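Local coordinates for protein putative polyketide synthase (Brevibacillus brevis, PDB 6HP2) that transfers methyl groups from S-adenosylmethionine to oxygen as the O-methyltransferase domain of a trans-AT polyketide synthase, probably one that acts in bacillaene biosynthesis, at residues Q112-Y117 with A146-F151; R61-P66 with E74-K79; V99-F102 with T108-I111. One frame throughout, in Å; residues are numbered along the deposited sequence.

Contact 1: residues Q112-Y117 with A146-F151; sequences QIAELY and ARAKIF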
ATOM      1  N   GLN A 112       4.440  -9.167  10.974  1.00 28.82           N
ATOM      2  CA  GLN A 112       4.232  -8.324  12.154  1.00 32.25           C
ATOM      3  C   GLN A 112       2.797  -8.421  12.689  1.00 31.93           C
ATOM      4  O   GLN A 112       2.586  -8.334  13.916  1.00 28.69           O
ATOM      5  CB  GLN A 112       4.576  -6.870  11.861  1.00 35.03           C
ATOM      6  CG  GLN A 112       6.105  -6.590  11.726  1.00 34.65           C
ATOM      7  CD  GLN A 112       6.391  -5.120  11.365  1.00 45.79           C
ATOM      8  OE1 GLN A 112       5.474  -4.324  11.047  1.00 40.08           O
ATOM      9  NE2 GLN A 112       7.638  -4.766  11.384  1.00 45.55           N
ATOM     10  N   ILE A 113       1.789  -8.555  11.798  1.00 28.73           N
ATOM     11  CA  ILE A 113       0.405  -8.701  12.286  1.00 27.89           C
ATOM     12  C   ILE A 113       0.276  -9.999  13.087  1.00 30.73           C
ATOM     13  O   ILE A 113      -0.364 -10.051  14.150  1.00 28.77           O
ATOM     14  CB  ILE A 113      -0.617  -8.652  11.138  1.00 25.80           C
ATOM     15  CG1 ILE A 113      -0.678  -7.272  10.531  1.00 30.13           C
ATOM     16  CG2 ILE A 113      -2.004  -9.105  11.640  1.00 27.20           C
ATOM     17  CD1 ILE A 113      -1.431  -7.230   9.243  1.00 27.01           C
ATOM     18  N   ALA A 114       0.837 -11.081  12.553  1.00 33.27           N
ATOM     19  CA  ALA A 114       0.770 -12.367  13.238  1.00 36.13           C
ATOM     20  C   ALA A 114       1.515 -12.333  14.565  1.00 31.03           C
ATOM     21  O   ALA A 114       1.084 -12.950  15.557  1.00 34.81           O
ATOM     22  CB  ALA A 114       1.341 -13.466  12.347  1.00 31.77           C
ATOM     23  N   GLU A 115       2.643 -11.628  14.613  1.00 37.70           N
ATOM     24  CA  GLU A 115       3.385 -11.554  15.865  1.00 37.93           C
ATOM     25  C   GLU A 115       2.615 -10.747  16.899  1.00 42.08           C
ATOM     26  O   GLU A 115       2.520 -11.137  18.068  1.00 37.37           O
ATOM     27  CB  GLU A 115       4.758 -10.930  15.662  1.00 43.91           C
ATOM     28  CG  GLU A 115       5.824 -11.821  15.166  1.00 60.52           C
ATOM     29  CD  GLU A 115       7.202 -11.175  15.315  1.00 76.08           C
ATOM     30  OE1 GLU A 115       8.064 -11.738  16.020  1.00 90.12           O
ATOM     31  OE2 GLU A 115       7.407 -10.094  14.734  1.00 65.70           O
ATOM     32  N   LEU A 116       2.093  -9.590  16.494  1.00 33.70           N
ATOM     33  CA  LEU A 116       1.419  -8.710  17.443  1.00 34.44           C
ATOM     34  C   LEU A 116       0.064  -9.263  17.896  1.00 35.27           C
ATOM     35  O   LEU A 116      -0.395  -8.938  19.003  1.00 37.06           O
ATOM     36  CB  LEU A 116       1.241  -7.329  16.817  1.00 39.03           C
ATOM     37  CG  LEU A 116       0.853  -6.149  17.694  1.00 56.48           C
ATOM     38  CD1 LEU A 116       1.667  -6.076  18.972  1.00 48.25           C
ATOM     39  CD2 LEU A 116       1.016  -4.867  16.876  1.00 87.88           C
ATOM     40  N   TYR A 117      -0.596 -10.075  17.063  1.00 34.08           N
ATOM     41  CA  TYR A 117      -1.972 -10.556  17.311  1.00 28.92           C
ATOM     42  C   TYR A 117      -1.926 -12.067  17.139  1.00 37.00           C
ATOM     43  O   TYR A 117      -2.307 -12.604  16.082  1.00 32.57           O
ATOM     44  CB  TYR A 117      -2.987  -9.881  16.373  1.00 28.95           C
ATOM     45  CG  TYR A 117      -3.117  -8.411  16.682  1.00 26.67           C
ATOM     46  CD1 TYR A 117      -3.754  -7.986  17.841  1.00 33.98           C
ATOM     47  CD2 TYR A 117      -2.584  -7.434  15.827  1.00 25.88           C
ATOM     48  CE1 TYR A 117      -3.844  -6.622  18.161  1.00 37.25           C
ATOM     49  CE2 TYR A 117      -2.646  -6.098  16.132  1.00 30.56           C
ATOM     50  CZ  TYR A 117      -3.281  -5.687  17.266  1.00 34.04           C
ATOM     51  OH  TYR A 117      -3.390  -4.353  17.572  1.00 31.89           O
ATOM     52  N   ALA A 146       2.825 -21.761  11.866  1.00 48.57           N
ATOM     53  CA  ALA A 146       1.479 -22.286  12.053  1.00 53.89           C
ATOM     54  C   ALA A 146       0.415 -21.236  11.814  1.00 51.05           C
ATOM     55  O   ALA A 146      -0.773 -21.573  11.707  1.00 48.35           O
ATOM     56  CB  ALA A 146       1.285 -22.860  13.470  1.00 44.28           C
ATOM     57  N   ARG A 147       0.804 -19.978  11.710  1.00 35.21           N
ATOM     58  CA  ARG A 147      -0.192 -18.915  11.531  1.00 41.92           C
ATOM     59  C   ARG A 147       0.095 -17.942  10.400  1.00 42.37           C
ATOM     60  O   ARG A 147      -0.763 -17.119  10.075  1.00 40.15           O
ATOM     61  CB  ARG A 147      -0.338 -18.116  12.818  1.00 33.82           C
ATOM     62  CG  ARG A 147      -0.986 -18.919  13.920  1.00 42.94           C
ATOM     63  CD  ARG A 147      -1.225 -18.060  15.126  1.00 53.89           C
ATOM     64  NE  ARG A 147       0.005 -17.540  15.720  1.00 49.48           N
ATOM     65  CZ  ARG A 147       0.431 -16.288  15.626  1.00 40.49           C
ATOM     66  NH1 ARG A 147      -0.294 -15.358  14.949  1.00 46.11           N
ATOM     67  NH2 ARG A 147       1.544 -15.932  16.276  1.00 35.89           N
ATOM     68  N   ALA A 148       1.250 -18.006   9.788  1.00 29.86           N
ATOM     69  CA  ALA A 148       1.593 -17.082   8.698  1.00 28.04           C
ATOM     70  C   ALA A 148       2.198 -17.899   7.581  1.00 31.63           C
ATOM     71  O   ALA A 148       2.989 -18.808   7.860  1.00 30.23           O
ATOM     72  CB  ALA A 148       2.570 -16.037   9.146  1.00 33.75           C
ATOM     73  N   LYS A 149       1.778 -17.614   6.340  1.00 27.36           N
ATOM     74  CA  LYS A 149       2.286 -18.359   5.209  1.00 28.04           C
ATOM     75  C   LYS A 149       2.260 -17.444   3.988  1.00 26.05           C
ATOM     76  O   LYS A 149       1.278 -16.721   3.758  1.00 29.31           O
ATOM     77  CB  LYS A 149       1.479 -19.617   4.933  1.00 37.91           C
ATOM     78  CG  LYS A 149       2.126 -20.532   3.886  1.00 48.21           C
ATOM     79  CD  LYS A 149       1.310 -21.799   3.668  1.00 67.98           C
ATOM     80  CE  LYS A 149       2.041 -22.785   2.762  1.00 92.19           C
ATOM     81  NZ  LYS A 149       1.322 -24.086   2.639  1.00110.78           N
ATOM     82  N   ILE A 150       3.326 -17.502   3.187  1.00 27.19           N
ATOM     83  CA  ILE A 150       3.404 -16.685   1.975  1.00 24.98           C
ATOM     84  C   ILE A 150       3.475 -17.585   0.754  1.00 30.11           C
ATOM     85  O   ILE A 150       4.197 -18.591   0.756  1.00 28.49           O
ATOM     86  CB  ILE A 150       4.613 -15.735   2.022  1.00 28.53           C
ATOM     87  CG1 ILE A 150       4.344 -14.691   3.107  1.00 26.38           C
ATOM     88  CG2 ILE A 150       4.834 -15.094   0.658  1.00 27.61           C
ATOM     89  CD1 ILE A 150       5.584 -13.923   3.543  1.00 32.57           C
ATOM     90  N   PHE A 151       2.726 -17.232  -0.278  1.00 24.76           N
ATOM     91  CA  PHE A 151       2.627 -18.036  -1.502  1.00 29.29           C
ATOM     92  C   PHE A 151       3.194 -17.234  -2.686  1.00 30.40           C
ATOM     93  O   PHE A 151       2.956 -16.047  -2.792  1.00 27.90           O
ATOM     94  CB  PHE A 151       1.167 -18.408  -1.840  1.00 30.12           C
ATOM     95  CG  PHE A 151       0.425 -19.065  -0.724  1.00 27.84           C
ATOM     96  CD1 PHE A 151      -0.272 -18.301   0.185  1.00 37.10           C
ATOM     97  CD2 PHE A 151       0.376 -20.430  -0.624  1.00 39.07           C
ATOM     98  CE1 PHE A 151      -0.974 -18.892   1.228  1.00 35.84           C
ATOM     99  CE2 PHE A 151      -0.329 -21.052   0.420  1.00 41.52           C
ATOM    100  CZ  PHE A 151      -1.027 -20.265   1.339  1.00 35.06           C
TER
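Arg147 grips the backbone carbonyl of Ala114 end-on, with NH1 and NH2 both on the one oxygen. The NH1 bond to Ala114 O is the shorter, at 2.8 Å, with an N-H...O angle of 151°. The NH2 bond to the same Ala114 O is longer, 3.1 Å, and more bent, at 138°. The oxygen lies close to the guanidinium plane, so the group meets it edge-on. Seen from the carbonyl, both nitrogens come from one face of its plane: NH1 is tilted from that plane, and NH2 stands well above it. The side chain of Arg147 bends at its third torsion (chi3 -63°), which brings the head over to the helix end. NH1 also donates to the carbonyl of Ile120, so the guanidinium ties the last turn of helix 108-116 to the connection that follows. Tyr117, the first residue to leave the helix, puts its carbonyl O 3.6 Å from Arg147 NH1. Its own hydroxyl turns elsewhere, to the carbonyl of Pro330.

Beside the polar grip the contact is apolar. Ala114 CB lies 3.6 Å from Arg147 NH1. It also faces Ala148 CB at 4.3 Å, where the two backbones come nearest. Both methyls rest on Thr122 of strand 121-126, and Ala148 also touches Ile139 of helix 129-141. Small side chains let the helix end sit close to strand 148-152. This strand is an outermost one of the main sheet, and the arrangement is helix-on-sheet packing in the Rossmann-like fold of class I methyltransferases.

Contact 2: residues R61-P66 with E74-K79; sequences RVILNP and EMVREK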
ATOM      1  N   ARG A  61      19.627   8.900  -2.195  1.00 33.33           N
ATOM      2  CA  ARG A  61      20.858   8.522  -1.490  1.00 37.74           C
ATOM      3  C   ARG A  61      20.563   7.572  -0.335  1.00 39.13           C
ATOM      4  O   ARG A  61      21.226   6.546  -0.167  1.00 37.08           O
ATOM      5  CB  ARG A  61      21.546   9.762  -0.982  1.00 40.65           C
ATOM      6  CG  ARG A  61      22.343  10.494  -2.072  1.00 43.50           C
ATOM      7  CD  ARG A  61      22.957  11.785  -1.561  1.00 63.23           C
ATOM      8  NE  ARG A  61      23.670  12.489  -2.625  1.00 85.03           N
ATOM      9  CZ  ARG A  61      23.081  13.193  -3.590  1.00 95.83           C
ATOM     10  NH1 ARG A  61      21.758  13.283  -3.645  1.00 84.71           N
ATOM     11  NH2 ARG A  61      23.817  13.805  -4.508  1.00120.80           N
ATOM     12  N   VAL A  62      19.512   7.863   0.424  1.00 42.81           N
ATOM     13  CA  VAL A  62      19.185   7.073   1.600  1.00 39.91           C
ATOM     14  C   VAL A  62      18.691   5.684   1.218  1.00 38.83           C
ATOM     15  O   VAL A  62      19.050   4.694   1.869  1.00 41.50           O
ATOM     16  CB  VAL A  62      18.139   7.816   2.448  1.00 33.59           C
ATOM     17  CG1 VAL A  62      17.694   6.928   3.569  1.00 34.43           C
ATOM     18  CG2 VAL A  62      18.745   9.108   2.964  1.00 32.86           C
ATOM     19  N   ILE A  63      17.826   5.598   0.193  1.00 30.94           N
ATOM     20  CA  ILE A  63      17.253   4.326  -0.208  1.00 33.15           C
ATOM     21  C   ILE A  63      18.285   3.471  -0.921  1.00 40.72           C
ATOM     22  O   ILE A  63      18.320   2.251  -0.744  1.00 52.23           O
ATOM     23  CB  ILE A  63      16.010   4.542  -1.084  1.00 38.58           C
ATOM     24  CG1 ILE A  63      14.890   5.204  -0.287  1.00 41.61           C
ATOM     25  CG2 ILE A  63      15.578   3.217  -1.667  1.00 42.69           C
ATOM     26  CD1 ILE A  63      14.459   4.421   0.942  1.00 46.96           C
ATOM     27  N   LEU A  64      19.104   4.078  -1.771  1.00 39.13           N
ATOM     28  CA  LEU A  64      20.028   3.324  -2.618  1.00 41.52           C
ATOM     29  C   LEU A  64      21.366   3.052  -1.952  1.00 54.73           C
ATOM     30  O   LEU A  64      22.178   2.303  -2.511  1.00 55.51           O
ATOM     31  CB  LEU A  64      20.268   4.073  -3.945  1.00 44.16           C
ATOM     32  CG  LEU A  64      19.041   4.261  -4.854  1.00 45.65           C
ATOM     33  CD1 LEU A  64      19.467   4.996  -6.171  1.00 36.82           C
ATOM     34  CD2 LEU A  64      18.363   2.914  -5.174  1.00 43.52           C
ATOM     35  N   ASN A  65      21.626   3.649  -0.793  1.00 54.33           N
ATOM     36  CA  ASN A  65      22.877   3.438  -0.066  1.00 49.51           C
ATOM     37  C   ASN A  65      22.574   3.310   1.418  1.00 42.37           C
ATOM     38  O   ASN A  65      23.048   4.105   2.236  1.00 39.22           O
ATOM     39  CB  ASN A  65      23.854   4.580  -0.341  1.00 49.61           C
ATOM     40  CG  ASN A  65      25.291   4.176  -0.118  1.00 78.90           C
ATOM     41  OD1 ASN A  65      25.573   3.127   0.467  1.00103.43           O
ATOM     42  ND2 ASN A  65      26.209   5.014  -0.578  1.00 88.08           N
ATOM     43  N   PRO A  66      21.775   2.306   1.796  1.00 48.67           N
ATOM     44  CA  PRO A  66      21.295   2.232   3.181  1.00 46.62           C
ATOM     45  C   PRO A  66      22.394   1.937   4.181  1.00 47.62           C
ATOM     46  O   PRO A  66      22.252   2.333   5.345  1.00 52.51           O
ATOM     47  CB  PRO A  66      20.261   1.097   3.129  1.00 53.37           C
ATOM     48  CG  PRO A  66      20.687   0.248   1.978  1.00 60.56           C
ATOM     49  CD  PRO A  66      21.281   1.189   0.969  1.00 64.85           C
ATOM     50  N   GLU A  74      16.352   5.038   9.322  1.00 32.54           N
ATOM     51  CA  GLU A  74      15.425   4.909  10.446  1.00 30.79           C
ATOM     52  C   GLU A  74      14.361   5.997  10.409  1.00 25.75           C
ATOM     53  O   GLU A  74      13.206   5.747  10.775  1.00 28.43           O
ATOM     54  CB  GLU A  74      16.207   4.937  11.768  1.00 37.27           C
ATOM     55  CG  GLU A  74      15.443   4.722  13.027  1.00 91.66           C
ATOM     56  CD  GLU A  74      16.316   4.968  14.271  1.00132.04           C
ATOM     57  OE1 GLU A  74      15.972   5.856  15.084  1.00150.55           O
ATOM     58  OE2 GLU A  74      17.356   4.284  14.424  1.00148.33           O
ATOM     59  N   MET A  75      14.721   7.206   9.982  1.00 29.20           N
ATOM     60  CA  MET A  75      13.731   8.284   9.862  1.00 28.55           C
ATOM     61  C   MET A  75      12.673   7.911   8.844  1.00 25.35           C
ATOM     62  O   MET A  75      11.471   8.164   9.027  1.00 29.88           O
ATOM     63  CB  MET A  75      14.377   9.610   9.438  1.00 33.86           C
ATOM     64  CG  MET A  75      15.077  10.380  10.501  1.00 45.26           C
ATOM     65  SD  MET A  75      16.111  11.705   9.757  1.00 44.21           S
ATOM     66  CE  MET A  75      14.889  12.717   9.049  1.00 35.32           C
ATOM     67  N   VAL A  76      13.119   7.333   7.741  1.00 23.98           N
ATOM     68  CA  VAL A  76      12.229   6.909   6.667  1.00 25.57           C
ATOM     69  C   VAL A  76      11.315   5.825   7.168  1.00 26.22           C
ATOM     70  O   VAL A  76      10.093   5.868   6.962  1.00 29.04           O
ATOM     71  CB  VAL A  76      13.040   6.444   5.435  1.00 24.92           C
ATOM     72  CG1 VAL A  76      12.133   5.859   4.396  1.00 35.51           C
ATOM     73  CG2 VAL A  76      13.807   7.675   4.868  1.00 29.12           C
ATOM     74  N   ARG A  77      11.886   4.870   7.890  1.00 30.23           N
ATOM     75  CA  ARG A  77      11.100   3.755   8.393  1.00 27.02           C
ATOM     76  C   ARG A  77       9.975   4.227   9.303  1.00 23.86           C
ATOM     77  O   ARG A  77       8.867   3.693   9.265  1.00 23.25           O
ATOM     78  CB  ARG A  77      11.997   2.802   9.134  1.00 29.18           C
ATOM     79  CG  ARG A  77      11.295   1.456   9.452  1.00 37.83           C
ATOM     80  CD  ARG A  77      12.249   0.537  10.231  1.00 67.16           C
ATOM     81  NE  ARG A  77      11.839  -0.865  10.172  1.00123.31           N
ATOM     82  CZ  ARG A  77      10.851  -1.395  10.892  1.00121.35           C
ATOM     83  NH1 ARG A  77      10.149  -0.640  11.728  1.00108.06           N
ATOM     84  NH2 ARG A  77      10.558  -2.682  10.774  1.00117.67           N
ATOM     85  N   GLU A  78      10.259   5.196  10.161  1.00 21.42           N
ATOM     86  CA  GLU A  78       9.218   5.742  11.025  1.00 25.64           C
ATOM     87  C   GLU A  78       8.051   6.309  10.229  1.00 22.64           C
ATOM     88  O   GLU A  78       6.912   6.241  10.687  1.00 25.14           O
ATOM     89  CB  GLU A  78       9.809   6.827  11.954  1.00 28.43           C
ATOM     90  CG  GLU A  78      10.787   6.300  12.986  1.00 65.83           C
ATOM     91  CD  GLU A  78      11.394   7.411  13.837  1.00 90.39           C
ATOM     92  OE1 GLU A  78      11.271   8.593  13.459  1.00 97.74           O
ATOM     93  OE2 GLU A  78      11.991   7.097  14.883  1.00100.92           O
ATOM     94  N   LYS A  79       8.320   6.971   9.099  1.00 22.76           N
ATOM     95  CA  LYS A  79       7.250   7.507   8.285  1.00 24.37           C
ATOM     96  C   LYS A  79       6.518   6.413   7.554  1.00 26.41           C
ATOM     97  O   LYS A  79       5.307   6.518   7.334  1.00 23.94           O
ATOM     98  CB  LYS A  79       7.816   8.556   7.313  1.00 25.07           C
ATOM     99  CG  LYS A  79       8.532   9.721   8.084  1.00 30.82           C
ATOM    100  CD  LYS A  79       7.471  10.425   8.958  1.00 58.82           C
ATOM    101  CE  LYS A  79       7.986  11.763   9.494  1.00 90.42           C
ATOM    102  NZ  LYS A  79       8.752  11.621  10.754  1.00 97.45           N
TER
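Val62 and Val76 meet across two helices of a helical segment that precedes the first strand of the Rossmann-like methyltransferase fold. Helix 59-64 is short, and a short connection leads from it into the long helix 70-88. The contact is a helix-helix pairing made by three aliphatic side chains. Its backbones stay well apart: the nearest alpha carbons, those of Val62 and Val76, are 8.6 Å from each other.

The packed part centres on Val76, which is buried and points at the short helix. Its two methyls divide the work. CG2 meets Val62 CG1 at 4.2 Å, and the two valines run alongside each other, pointing opposite ways. CG1 serves Ile63. The two valines share almost the same first torsion (174° in Val62, 173° in Val76), yet they use different branches. Val62 offers the methyl anti to its backbone N, while Val76 offers the one anti to its carbonyl carbon. Val76 also touches Cys48, and Val62 lies against Arg73 of the long helix.

The looser side is at Ile63. Both valines are buried, whereas Ile63 is partly exposed and starts out alongside the partner helix rather than facing it. Only the end of its side chain comes across, and it meets Val76 alone of the residues in segment 74-79. Beyond the pair, Leu64 packs the short helix against helix 263-281, and Arg61 forms a salt bridge with Asp253. With chi1 and chi2 both near -60°, the side chain of Ile63 folds round until CD1 comes 4.4 Å from Val76 CG1.

Contact 3: residues V99-F102 with T108-I111; sequences VLDF and TDVI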
ATOM      1  N   VAL A  99      -6.346 -12.575   7.735  1.00 24.65           N
ATOM      2  CA  VAL A  99      -5.851 -11.429   6.991  1.00 22.72           C
ATOM      3  C   VAL A  99      -5.137 -11.948   5.755  1.00 24.45           C
ATOM      4  O   VAL A  99      -4.345 -12.900   5.826  1.00 25.09           O
ATOM      5  CB  VAL A  99      -4.884 -10.558   7.838  1.00 25.30           C
ATOM      6  CG1 VAL A  99      -4.269  -9.451   6.937  1.00 24.56           C
ATOM      7  CG2 VAL A  99      -5.662  -9.939   9.047  1.00 28.29           C
ATOM      8  N   LEU A 100      -5.338 -11.250   4.647  1.00 22.73           N
ATOM      9  CA  LEU A 100      -4.590 -11.490   3.413  1.00 29.75           C
ATOM     10  C   LEU A 100      -3.884 -10.219   2.971  1.00 20.55           C
ATOM     11  O   LEU A 100      -4.472  -9.124   2.946  1.00 21.92           O
ATOM     12  CB  LEU A 100      -5.515 -12.009   2.275  1.00 24.97           C
ATOM     13  CG  LEU A 100      -5.016 -11.996   0.838  1.00 29.69           C
ATOM     14  CD1 LEU A 100      -4.013 -13.132   0.687  1.00 22.95           C
ATOM     15  CD2 LEU A 100      -6.158 -12.139  -0.154  1.00 25.93           C
ATOM     16  N   ASP A 101      -2.628 -10.380   2.546  1.00 21.07           N
ATOM     17  CA  ASP A 101      -1.808  -9.328   1.909  1.00 28.24           C
ATOM     18  C   ASP A 101      -1.586  -9.796   0.491  1.00 24.58           C
ATOM     19  O   ASP A 101      -0.826 -10.760   0.302  1.00 23.87           O
ATOM     20  CB  ASP A 101      -0.477  -9.166   2.664  1.00 25.36           C
ATOM     21  CG  ASP A 101       0.422  -8.117   2.076  1.00 32.56           C
ATOM     22  OD1 ASP A 101       0.319  -7.850   0.861  1.00 31.01           O
ATOM     23  OD2 ASP A 101       1.232  -7.506   2.834  1.00 30.36           O
ATOM     24  N   PHE A 102      -2.249  -9.142  -0.515  1.00 22.72           N
ATOM     25  CA  PHE A 102      -2.227  -9.727  -1.859  1.00 20.15           C
ATOM     26  C   PHE A 102      -1.032  -9.275  -2.712  1.00 24.86           C
ATOM     27  O   PHE A 102      -0.981  -9.612  -3.893  1.00 23.75           O
ATOM     28  CB  PHE A 102      -3.524  -9.506  -2.603  1.00 21.49           C
ATOM     29  CG  PHE A 102      -3.903  -8.091  -2.848  1.00 21.87           C
ATOM     30  CD1 PHE A 102      -3.437  -7.433  -3.976  1.00 21.94           C
ATOM     31  CD2 PHE A 102      -4.883  -7.487  -2.060  1.00 22.55           C
ATOM     32  CE1 PHE A 102      -3.852  -6.134  -4.302  1.00 25.88           C
ATOM     33  CE2 PHE A 102      -5.345  -6.199  -2.369  1.00 21.53           C
ATOM     34  CZ  PHE A 102      -4.806  -5.492  -3.509  1.00 26.33           C
ATOM     35  N   THR A 108       6.618  -8.348   5.569  1.00 26.87           N
ATOM     36  CA  THR A 108       6.744  -7.650   6.842  1.00 31.79           C
ATOM     37  C   THR A 108       5.404  -7.524   7.564  1.00 25.56           C
ATOM     38  O   THR A 108       5.327  -7.796   8.767  1.00 27.77           O
ATOM     39  CB  THR A 108       7.379  -6.276   6.602  1.00 36.09           C
ATOM     40  OG1 THR A 108       8.713  -6.471   6.058  1.00 32.15           O
ATOM     41  CG2 THR A 108       7.530  -5.494   7.904  1.00 36.04           C
ATOM     42  N   ASP A 109       4.345  -7.098   6.858  1.00 28.16           N
ATOM     43  CA  ASP A 109       3.026  -6.981   7.499  1.00 32.95           C
ATOM     44  C   ASP A 109       2.414  -8.349   7.796  1.00 25.90           C
ATOM     45  O   ASP A 109       1.782  -8.553   8.842  1.00 30.11           O
ATOM     46  CB  ASP A 109       2.037  -6.165   6.643  1.00 30.28           C
ATOM     47  CG  ASP A 109       2.413  -4.696   6.566  1.00 39.23           C
ATOM     48  OD1 ASP A 109       2.702  -4.074   7.614  1.00 36.65           O
ATOM     49  OD2 ASP A 109       2.509  -4.161   5.447  1.00 42.53           O
ATOM     50  N   VAL A 110       2.568  -9.294   6.884  1.00 26.10           N
ATOM     51  CA  VAL A 110       2.149 -10.664   7.176  1.00 26.95           C
ATOM     52  C   VAL A 110       2.729 -11.153   8.497  1.00 36.55           C
ATOM     53  O   VAL A 110       2.022 -11.750   9.337  1.00 29.63           O
ATOM     54  CB  VAL A 110       2.529 -11.598   6.020  1.00 31.44           C
ATOM     55  CG1 VAL A 110       2.470 -13.061   6.445  1.00 34.60           C
ATOM     56  CG2 VAL A 110       1.619 -11.376   4.856  1.00 29.70           C
ATOM     57  N   ILE A 111       4.000 -10.865   8.713  1.00 28.59           N
ATOM     58  CA  ILE A 111       4.731 -11.318   9.875  1.00 33.47           C
ATOM     59  C   ILE A 111       4.375 -10.498  11.092  1.00 32.07           C
ATOM     60  O   ILE A 111       4.145 -11.061  12.170  1.00 32.95           O
ATOM     61  CB  ILE A 111       6.256 -11.253   9.606  1.00 34.83           C
ATOM     62  CG1 ILE A 111       6.665 -12.415   8.728  1.00 30.03           C
ATOM     63  CG2 ILE A 111       7.037 -11.215  10.924  1.00 35.66           C
ATOM     64  CD1 ILE A 111       7.998 -12.155   8.030  1.00 36.91           C
TER
HETATM   65  O   HOH W   1       3.537  -8.419   3.994  1.00 30.39           O
HETATM   66  O   HOH W   2       2.411  -5.250   2.826  1.00 32.88           O
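Strand 98-101 ends beside the start of helix 108-116, and the backbones come nearest at Asp101 and Val110, whose alpha carbons are 6.7 Å apart. Asp101 CB packs on Val110 CG2 at 3.8 Å. With CG anti to the backbone N (chi1 180°), the Asp101 carboxylate leads off from this methyl toward Asp109. The two acids approach nearly at right angles, though their carboxylates are tilted by only 30°. The OD2 atoms of Asp101 and Asp109 are 4.4 Å from each other. One water is hydrogen-bonded to Asp101 OD2 at 2.7 Å and accepts from Val110 N at 3.2 Å. Another is hydrogen-bonded to both acids, 2.5 Å from Asp101 OD2 and 2.8 Å from Asp109 OD2.

Outside the pair, Asp101 OD1 accepts from Gly103 N, while Asp109 forms a salt bridge with Arg84 and a hydrogen bond with Tyr331. Phe102 touches the bound S-adenosyl-L-homocysteine. This is the first strand-loop-helix unit of the methyltransferase fold, whose loop includes the ligand-binding Gly105. Two buried carboxylates so near each other would probably repel; Arg84 on Asp109, the Gly103 amide on Asp101 and the two waters, one held by Val110 N, probably offset this.

In the fold
From the N terminus, contact 2 comes first. It closes the short connection between helix 59-64 and helix 70-88. That long helix leads to strand 98-101, where contact 3 closes the loop into helix 108-116. Contact 1 then uses the far end of the same helix and spans strand 121-126 and helix 129-141 to reach strand 148-152. The three follow in series, and none nests in or crosses another. Contacts 1 and 3 are neighbours, with centres about 7 Å apart, and Val110 touches both Ala148 and Ile150. Contact 2 lies farther off, but Arg77 of helix 70-88 touches Gln112, one point where the N-terminal helices meet the Rossmann-like core.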